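Local coordinates for putative acetyltransferase (Staphylococcus aureus subsp. aureus Mu50, PDB 3H4Q), which is of unknown function but is a putative acetyltransferase of the GNAT family, which probably transfers an acetyl group from acetyl-CoA to an unidentified acceptor, at residues 87-92 with 105-110; 91-96 with 141-146. All blocks are in the same frame, centred on the assembly; numbering follows the deposited sequence.

Contact 1 of 2, residues 87-92 with 105-110; sequences QDQAEW and AFVIHR
Gln87 lays its side chain across one face of the Phe106 ring. CG stands almost on the ring normal, 3.8 Å from Gln87 CG to the Phe106 centroid and 11° off the perpendicular, which meets the geometry of a CH-pi contact. Because the chain is extended beyond CG, it carries the amide on across the same face, where Gln87 NE2 lies 3.5 Å from Phe106 CE1. Amide and ring planes are only 23° apart, so the two groups are stacked. The amide is also steered by a hydrogen bond from Gln87 NE2 to Gly104 O.

Further along, Asp88 O meets two side chains of the strand, Val107 and His109. Val107 CG2 is 3.6 Å from Asp88 O, and the His109 ring presents its edge, with Asp88 O in the ring plane and 3.0 Å from His109 CE1. His109 NE2 is hydrogen-bonded to Asp86 OD1, an atom that also accepts a bond from Asp88 N; one carboxylate oxygen therefore ties the loop backbone to the imidazole. Gln89 crosses Val107 at about a right angle, Gln89 CG 3.7 Å from Val107 CG2.

The buried, dense part lies at Val107 and Ala105, the latter met by Gln87 CG at 3.4 Å from Ala105 O. The other side is looser: the Gln87-Phe106 stack is close but faces solvent on the Gln87 side, and Asp88 is exposed, Asp88 OD2 remaining 5.5 Å from His109 NE2.

This is the mouth of the connection between antiparallel strands 78-86 and 106-112, equivalent to the β3-β4 loop of the GNAT fold. The helix-like backbone of His109 (psi -30°) is consistent with the bulge that GNAT proteins carry in β4.

Contact 2 of 2, residues 91-96 with 141-146; sequences EWYDDI and LTDTFA
Tyr93 reaches from its 3-10 turn to the end of strand 139-143 and hands its hydroxyl to Asp143. Its course begins at CB, which points toward the strand; CG is turned anti to the carbonyl carbon (chi1 -78°), which sends the ring toward the sheet with Trp92 on one flank and Leu141 on the other. On the first, CD1 sits over the centre of the Trp92 indole, 3.8 Å above that plane. On the second, Tyr93 CD2 lies 3.5 Å from Leu141 CD1, and CE2 is nearer still. The methyl comes at the ring's edge, the two side chains sliding past each other in opposite directions. Leu141 has torsions well off the staggered values, so the exact closeness of this pair deserves caution.

At the far end Tyr93 CE1 is 3.8 Å from Asp143 OD2, and the hydroxyl closes the gap with a hydrogen bond of 2.8 Å from Tyr93 OH to Asp143 OD2. Tyr93 OH also lies 3.5 Å from Thr142 C. The acceptor uses its anti lone pair and lies in the plane of the phenol ring, while the carboxylate plane is turned 79° against that ring. Trp92 brings its indole edge alongside, Trp92 CZ2 being 4.1 Å from Asp143 CB, whereas the leucine methyl stays further back on the phenol.

OD2 thus takes the phenol proton, and OD1 has the weaker backbone N-H, 2.9 Å from Phe145 N to Asp143 OD1. A buried carboxylate accepting both is probably ionised, its charge partly offset by these two donors.

Overall arrangement
Contacts 1 and 2 draw on one long loop: residues 87-92 meet strand 106-112, whereas residues 91-96 meet its parallel neighbour, strand 139-143. Their centres are about 7 Å apart, and the strands are joined by probable hydrogen bonds, 2.7 Å from Phe106 O to Leu141 N and 2.8 Å from Ile108 O to Thr142 OG1. Tyr93 of contact 2 also touches Val107 of contact 1, so the loop lies over both strands. Contact 1 borders the pocket: the Phe106 side chain comes within about 4 Å, nearest atoms, of a bound polyether, probably from crystallisation, and Gln87 also lines that site. Contact 2 contributes no residue to it. In GNAT enzymes the corresponding central strands β4 and β5 frame the acetyl-CoA site.

Contact 1 of 2, residues 87-92 with 105-110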
ATOM      1  N   GLN A  87       1.116   2.306  10.943  1.00 52.51           N
ATOM      2  CA  GLN A  87       1.847   1.429  11.861  1.00 51.77           C
ATOM      3  C   GLN A  87       0.949   0.417  12.588  1.00 51.58           C
ATOM      4  O   GLN A  87       1.387  -0.229  13.556  1.00 49.67           O
ATOM      5  CB  GLN A  87       2.634   2.281  12.858  1.00 50.88           C
ATOM      6  CG  GLN A  87       3.756   3.086  12.217  1.00 50.69           C
ATOM      7  CD  GLN A  87       4.460   3.971  13.222  1.00 51.01           C
ATOM      8  OE1 GLN A  87       3.835   4.827  13.829  1.00 57.39           O
ATOM      9  NE2 GLN A  87       5.768   3.780  13.391  1.00 47.58           N
ATOM     10  N   ASP A  88      -0.286   0.270  12.108  1.00 51.66           N
ATOM     11  CA  ASP A  88      -1.213  -0.718  12.641  1.00 52.80           C
ATOM     12  C   ASP A  88      -0.849  -2.059  11.994  1.00 52.93           C
ATOM     13  O   ASP A  88      -0.854  -2.175  10.777  1.00 52.09           O
ATOM     14  CB  ASP A  88      -2.653  -0.354  12.290  1.00 54.11           C
ATOM     15  CG  ASP A  88      -3.084   0.996  12.861  1.00 61.42           C
ATOM     16  OD1 ASP A  88      -2.571   1.384  13.933  1.00 65.87           O
ATOM     17  OD2 ASP A  88      -3.955   1.662  12.243  1.00 70.35           O
ATOM     18  N   GLN A  89      -0.493  -3.050  12.803  1.00 53.42           N
ATOM     19  CA  GLN A  89      -0.114  -4.365  12.306  1.00 54.01           C
ATOM     20  C   GLN A  89      -1.257  -5.368  12.508  1.00 54.79           C
ATOM     21  O   GLN A  89      -1.958  -5.318  13.519  1.00 54.52           O
ATOM     22  CB  GLN A  89       1.135  -4.860  13.032  1.00 53.34           C
ATOM     23  CG  GLN A  89       2.371  -3.997  12.831  1.00 54.04           C
ATOM     24  CD  GLN A  89       3.599  -4.572  13.522  1.00 55.41           C
ATOM     25  OE1 GLN A  89       3.647  -5.758  13.827  1.00 67.37           O
ATOM     26  NE2 GLN A  89       4.600  -3.735  13.758  1.00 56.48           N
ATOM     27  N   ALA A  90      -1.428  -6.275  11.546  1.00 55.07           N
ATOM     28  CA  ALA A  90      -2.485  -7.283  11.587  1.00 54.26           C
ATOM     29  C   ALA A  90      -2.306  -8.189  12.788  1.00 55.70           C
ATOM     30  O   ALA A  90      -1.183  -8.599  13.082  1.00 56.53           O
ATOM     31  CB  ALA A  90      -2.474  -8.121  10.301  1.00 52.87           C
ATOM     32  N   GLU A  91      -3.411  -8.500  13.472  1.00 55.72           N
ATOM     33  CA  GLU A  91      -3.377  -9.381  14.633  1.00 55.68           C
ATOM     34  C   GLU A  91      -2.684 -10.684  14.271  1.00 56.26           C
ATOM     35  O   GLU A  91      -1.923 -11.210  15.072  1.00 57.89           O
ATOM     36  CB  GLU A  91      -4.791  -9.671  15.153  1.00 55.18           C
ATOM     37  N   TRP A  92      -2.917 -11.186  13.059  1.00 55.98           N
ATOM     38  CA  TRP A  92      -2.306 -12.449  12.638  1.00 55.86           C
ATOM     39  C   TRP A  92      -0.795 -12.382  12.411  1.00 56.38           C
ATOM     40  O   TRP A  92      -0.148 -13.431  12.343  1.00 57.10           O
ATOM     41  CB  TRP A  92      -3.006 -13.041  11.410  1.00 55.40           C
ATOM     42  CG  TRP A  92      -2.800 -12.308  10.136  1.00 54.13           C
ATOM     43  CD1 TRP A  92      -3.549 -11.277   9.654  1.00 55.58           C
ATOM     44  CD2 TRP A  92      -1.796 -12.570   9.154  1.00 53.86           C
ATOM     45  NE1 TRP A  92      -3.068 -10.870   8.434  1.00 53.57           N
ATOM     46  CE2 TRP A  92      -1.990 -11.648   8.102  1.00 53.29           C
ATOM     47  CE3 TRP A  92      -0.746 -13.490   9.061  1.00 54.63           C
ATOM     48  CZ2 TRP A  92      -1.176 -11.621   6.968  1.00 52.69           C
ATOM     49  CZ3 TRP A  92       0.068 -13.457   7.930  1.00 55.54           C
ATOM     50  CH2 TRP A  92      -0.155 -12.529   6.899  1.00 53.59           C
ATOM     51  N   ALA A 105       7.328  -0.525  13.511  1.00 51.79           N
ATOM     52  CA  ALA A 105       7.434  -0.696  12.072  1.00 52.00           C
ATOM     53  C   ALA A 105       6.221  -0.110  11.338  1.00 51.76           C
ATOM     54  O   ALA A 105       5.138   0.013  11.918  1.00 51.91           O
ATOM     55  CB  ALA A 105       7.577  -2.167  11.741  1.00 52.73           C
ATOM     56  N   PHE A 106       6.442   0.273  10.080  1.00 51.02           N
ATOM     57  CA  PHE A 106       5.383   0.742   9.182  1.00 51.21           C
ATOM     58  C   PHE A 106       4.837  -0.448   8.380  1.00 52.19           C
ATOM     59  O   PHE A 106       5.530  -1.451   8.185  1.00 50.92           O
ATOM     60  CB  PHE A 106       5.889   1.843   8.248  1.00 50.75           C
ATOM     61  CG  PHE A 106       5.976   3.177   8.906  1.00 49.57           C
ATOM     62  CD1 PHE A 106       7.065   3.508   9.686  1.00 53.83           C
ATOM     63  CD2 PHE A 106       4.960   4.093   8.777  1.00 45.23           C
ATOM     64  CE1 PHE A 106       7.142   4.744  10.310  1.00 51.15           C
ATOM     65  CE2 PHE A 106       5.041   5.324   9.406  1.00 46.86           C
ATOM     66  CZ  PHE A 106       6.130   5.645  10.158  1.00 48.57           C
ATOM     67  N   VAL A 107       3.589  -0.323   7.928  1.00 52.33           N
ATOM     68  CA  VAL A 107       2.903  -1.393   7.225  1.00 51.37           C
ATOM     69  C   VAL A 107       2.163  -0.853   6.009  1.00 52.64           C
ATOM     70  O   VAL A 107       1.380   0.099   6.131  1.00 50.33           O
ATOM     71  CB  VAL A 107       1.832  -2.043   8.137  1.00 52.28           C
ATOM     72  CG1 VAL A 107       1.084  -3.116   7.383  1.00 51.14           C
ATOM     73  CG2 VAL A 107       2.449  -2.596   9.424  1.00 49.00           C
ATOM     74  N   ILE A 108       2.407  -1.455   4.847  1.00 51.20           N
ATOM     75  CA  ILE A 108       1.687  -1.100   3.626  1.00 49.90           C
ATOM     76  C   ILE A 108       0.536  -2.081   3.540  1.00 50.20           C
ATOM     77  O   ILE A 108       0.740  -3.279   3.361  1.00 48.45           O
ATOM     78  CB  ILE A 108       2.572  -1.209   2.390  1.00 50.43           C
ATOM     79  CG1 ILE A 108       3.731  -0.216   2.541  1.00 49.14           C
ATOM     80  CG2 ILE A 108       1.739  -0.949   1.104  1.00 42.23           C
ATOM     81  CD1 ILE A 108       4.710  -0.214   1.418  1.00 51.68           C
ATOM     82  N   HIS A 109      -0.676  -1.567   3.686  1.00 51.09           N
ATOM     83  CA  HIS A 109      -1.857  -2.406   3.715  1.00 49.10           C
ATOM     84  C   HIS A 109      -2.483  -2.619   2.391  1.00 47.46           C
ATOM     85  O   HIS A 109      -3.095  -3.645   2.181  1.00 47.11           O
ATOM     86  CB  HIS A 109      -2.914  -1.789   4.619  1.00 50.76           C
ATOM     87  CG  HIS A 109      -2.481  -1.671   6.038  1.00 49.26           C
ATOM     88  ND1 HIS A 109      -2.360  -2.769   6.856  1.00 52.17           N
ATOM     89  CD2 HIS A 109      -2.131  -0.598   6.784  1.00 51.94           C
ATOM     90  CE1 HIS A 109      -1.963  -2.380   8.051  1.00 52.99           C
ATOM     91  NE2 HIS A 109      -1.814  -1.068   8.035  1.00 55.15           N
ATOM     92  N   ARG A 110      -2.365  -1.650   1.493  1.00 49.53           N
ATOM     93  CA  ARG A 110      -2.955  -1.790   0.170  0.50 49.56           C
ATOM     94  C   ARG A 110      -2.243  -0.872  -0.809  1.00 49.20           C
ATOM     95  O   ARG A 110      -1.811   0.205  -0.450  1.00 52.08           O
ATOM     96  CB  ARG A 110      -4.453  -1.485   0.216  0.50 48.89           C
ATOM     97  CG  ARG A 110      -5.232  -1.911  -1.025  0.50 52.57           C
ATOM     98  CD  ARG A 110      -5.352  -3.430  -1.169  0.50 55.61           C
ATOM     99  NE  ARG A 110      -6.204  -3.766  -2.310  0.50 57.42           N
ATOM    100  CZ  ARG A 110      -5.803  -3.923  -3.570  0.50 51.88           C
ATOM    101  NH1 ARG A 110      -4.529  -3.808  -3.912  0.50 48.96           N
ATOM    102  NH2 ARG A 110      -6.706  -4.205  -4.495  0.50 56.16           N
TER

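Contact 2 of 2, residues 91-96 with 141-146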
ATOM      1  N   GLU A  91      -3.411  -8.500  13.472  1.00 55.72           N
ATOM      2  CA  GLU A  91      -3.377  -9.381  14.633  1.00 55.68           C
ATOM      3  C   GLU A  91      -2.684 -10.684  14.271  1.00 56.26           C
ATOM      4  O   GLU A  91      -1.923 -11.210  15.072  1.00 57.89           O
ATOM      5  CB  GLU A  91      -4.791  -9.671  15.153  1.00 55.18           C
ATOM      6  N   TRP A  92      -2.917 -11.186  13.059  1.00 55.98           N
ATOM      7  CA  TRP A  92      -2.306 -12.449  12.638  1.00 55.86           C
ATOM      8  C   TRP A  92      -0.795 -12.382  12.411  1.00 56.38           C
ATOM      9  O   TRP A  92      -0.148 -13.431  12.343  1.00 57.10           O
ATOM     10  CB  TRP A  92      -3.006 -13.041  11.410  1.00 55.40           C
ATOM     11  CG  TRP A  92      -2.800 -12.308  10.136  1.00 54.13           C
ATOM     12  CD1 TRP A  92      -3.549 -11.277   9.654  1.00 55.58           C
ATOM     13  CD2 TRP A  92      -1.796 -12.570   9.154  1.00 53.86           C
ATOM     14  NE1 TRP A  92      -3.068 -10.870   8.434  1.00 53.57           N
ATOM     15  CE2 TRP A  92      -1.990 -11.648   8.102  1.00 53.29           C
ATOM     16  CE3 TRP A  92      -0.746 -13.490   9.061  1.00 54.63           C
ATOM     17  CZ2 TRP A  92      -1.176 -11.621   6.968  1.00 52.69           C
ATOM     18  CZ3 TRP A  92       0.068 -13.457   7.930  1.00 55.54           C
ATOM     19  CH2 TRP A  92      -0.155 -12.529   6.899  1.00 53.59           C
ATOM     20  N   TYR A  93      -0.235 -11.178  12.266  1.00 56.14           N
ATOM     21  CA  TYR A  93       1.224 -11.026  12.157  1.00 55.98           C
ATOM     22  C   TYR A  93       1.862 -11.670  13.397  1.00 55.91           C
ATOM     23  O   TYR A  93       2.887 -12.338  13.288  1.00 56.21           O
ATOM     24  CB  TYR A  93       1.643  -9.549  12.026  1.00 55.19           C
ATOM     25  CG  TYR A  93       1.470  -8.896  10.657  1.00 57.28           C
ATOM     26  CD1 TYR A  93       0.682  -9.472   9.660  1.00 57.23           C
ATOM     27  CD2 TYR A  93       2.038  -7.648  10.389  1.00 57.28           C
ATOM     28  CE1 TYR A  93       0.522  -8.861   8.428  1.00 55.78           C
ATOM     29  CE2 TYR A  93       1.868  -7.026   9.147  1.00 54.06           C
ATOM     30  CZ  TYR A  93       1.112  -7.641   8.173  1.00 55.61           C
ATOM     31  OH  TYR A  93       0.929  -7.042   6.937  1.00 52.42           O
ATOM     32  N   ASP A  94       1.224 -11.522  14.560  1.00 55.39           N
ATOM     33  CA  ASP A  94       1.716 -12.146  15.796  1.00 56.76           C
ATOM     34  C   ASP A  94       1.878 -13.677  15.711  1.00 56.98           C
ATOM     35  O   ASP A  94       2.552 -14.262  16.558  1.00 57.75           O
ATOM     36  CB  ASP A  94       0.802 -11.816  16.988  1.00 57.14           C
ATOM     37  CG  ASP A  94       0.825 -10.348  17.367  1.00 57.67           C
ATOM     38  OD1 ASP A  94       1.418  -9.542  16.631  1.00 66.41           O
ATOM     39  OD2 ASP A  94       0.240  -9.996  18.408  1.00 65.15           O
ATOM     40  N   ASP A  95       1.253 -14.317  14.717  1.00 57.04           N
ATOM     41  CA  ASP A  95       1.361 -15.771  14.523  1.00 57.09           C
ATOM     42  C   ASP A  95       2.611 -16.202  13.730  1.00 56.50           C
ATOM     43  O   ASP A  95       2.827 -17.394  13.553  1.00 57.34           O
ATOM     44  CB  ASP A  95       0.107 -16.321  13.806  1.00 57.97           C
ATOM     45  CG  ASP A  95      -1.195 -16.043  14.565  1.00 60.32           C
ATOM     46  OD1 ASP A  95      -1.208 -16.170  15.821  1.00 61.06           O
ATOM     47  OD2 ASP A  95      -2.216 -15.729  13.893  1.00 59.93           O
ATOM     48  N   ILE A  96       3.428 -15.255  13.267  1.00 55.22           N
ATOM     49  CA  ILE A  96       4.622 -15.559  12.466  1.00 54.52           C
ATOM     50  C   ILE A  96       5.913 -15.352  13.261  1.00 53.39           C
ATOM     51  O   ILE A  96       6.001 -14.452  14.095  1.00 52.74           O
ATOM     52  CB  ILE A  96       4.692 -14.631  11.228  1.00 54.19           C
ATOM     53  CG1 ILE A  96       3.386 -14.677  10.436  1.00 55.33           C
ATOM     54  CG2 ILE A  96       5.872 -14.998  10.327  1.00 51.15           C
ATOM     55  CD1 ILE A  96       3.322 -13.652   9.337  1.00 55.20           C
ATOM     56  N   LEU A 141       6.720  -3.411   6.762  1.00 60.27           N
ATOM     57  CA  LEU A 141       6.114  -4.706   6.460  1.00 59.23           C
ATOM     58  C   LEU A 141       4.836  -4.665   5.612  1.00 58.61           C
ATOM     59  O   LEU A 141       4.275  -3.595   5.331  1.00 58.87           O
ATOM     60  CB  LEU A 141       6.057  -5.618   7.690  1.00 59.83           C
ATOM     61  CG  LEU A 141       5.975  -5.184   9.153  1.00 61.33           C
ATOM     62  CD1 LEU A 141       4.612  -5.401   9.745  1.00 65.56           C
ATOM     63  CD2 LEU A 141       6.927  -6.047   9.933  1.00 55.78           C
ATOM     64  N   THR A 142       4.446  -5.825   5.102  1.00 55.22           N
ATOM     65  CA  THR A 142       3.282  -5.907   4.242  1.00 51.74           C
ATOM     66  C   THR A 142       2.940  -7.366   4.051  1.00 50.18           C
ATOM     67  O   THR A 142       3.502  -8.219   4.721  1.00 51.08           O
ATOM     68  CB  THR A 142       3.536  -5.222   2.881  1.00 52.46           C
ATOM     69  OG1 THR A 142       2.314  -5.172   2.125  1.00 53.16           O
ATOM     70  CG2 THR A 142       4.632  -5.931   2.093  1.00 45.73           C
ATOM     71  N   ASP A 143       2.003  -7.657   3.161  1.00 48.29           N
ATOM     72  CA  ASP A 143       1.608  -9.028   2.924  1.00 48.76           C
ATOM     73  C   ASP A 143       1.018  -9.179   1.530  1.00 47.24           C
ATOM     74  O   ASP A 143       0.657  -8.187   0.883  1.00 46.27           O
ATOM     75  CB  ASP A 143       0.645  -9.509   4.024  1.00 50.11           C
ATOM     76  CG  ASP A 143      -0.645  -8.718   4.065  1.00 50.52           C
ATOM     77  OD1 ASP A 143      -1.498  -8.957   3.188  1.00 54.25           O
ATOM     78  OD2 ASP A 143      -0.827  -7.903   5.000  1.00 60.42           O
ATOM     79  N   THR A 144       0.933 -10.426   1.077  1.00 45.73           N
ATOM     80  CA  THR A 144       0.425 -10.746  -0.254  1.00 44.75           C
ATOM     81  C   THR A 144      -0.855  -9.995  -0.597  1.00 47.55           C
ATOM     82  O   THR A 144      -1.029  -9.522  -1.729  1.00 49.07           O
ATOM     83  CB  THR A 144       0.140 -12.230  -0.365  1.00 42.51           C
ATOM     84  OG1 THR A 144       1.361 -12.947  -0.168  1.00 40.88           O
ATOM     85  CG2 THR A 144      -0.438 -12.573  -1.723  1.00 40.96           C
ATOM     86  N   PHE A 145      -1.720  -9.837   0.399  1.00 47.54           N
ATOM     87  CA  PHE A 145      -3.019  -9.233   0.181  1.00 47.99           C
ATOM     88  C   PHE A 145      -3.000  -7.755  -0.057  1.00 45.94           C
ATOM     89  O   PHE A 145      -4.007  -7.214  -0.466  1.00 46.75           O
ATOM     90  CB  PHE A 145      -3.976  -9.560   1.330  1.00 49.87           C
ATOM     91  CG  PHE A 145      -4.078 -11.026   1.623  1.00 49.56           C
ATOM     92  CD1 PHE A 145      -4.556 -11.902   0.657  1.00 50.64           C
ATOM     93  CD2 PHE A 145      -3.702 -11.532   2.862  1.00 53.45           C
ATOM     94  CE1 PHE A 145      -4.653 -13.268   0.916  1.00 52.34           C
ATOM     95  CE2 PHE A 145      -3.801 -12.892   3.133  1.00 51.96           C
ATOM     96  CZ  PHE A 145      -4.276 -13.758   2.155  1.00 51.96           C
ATOM     97  N   ALA A 146      -1.876  -7.093   0.176  1.00 47.06           N
ATOM     98  CA  ALA A 146      -1.771  -5.646  -0.066  1.00 46.34           C
ATOM     99  C   ALA A 146      -1.764  -5.315  -1.560  1.00 47.39           C
ATOM    100  O   ALA A 146      -2.113  -4.205  -1.954  1.00 48.67           O
ATOM    101  CB  ALA A 146      -0.502  -5.103   0.595  1.00 44.75           C
TER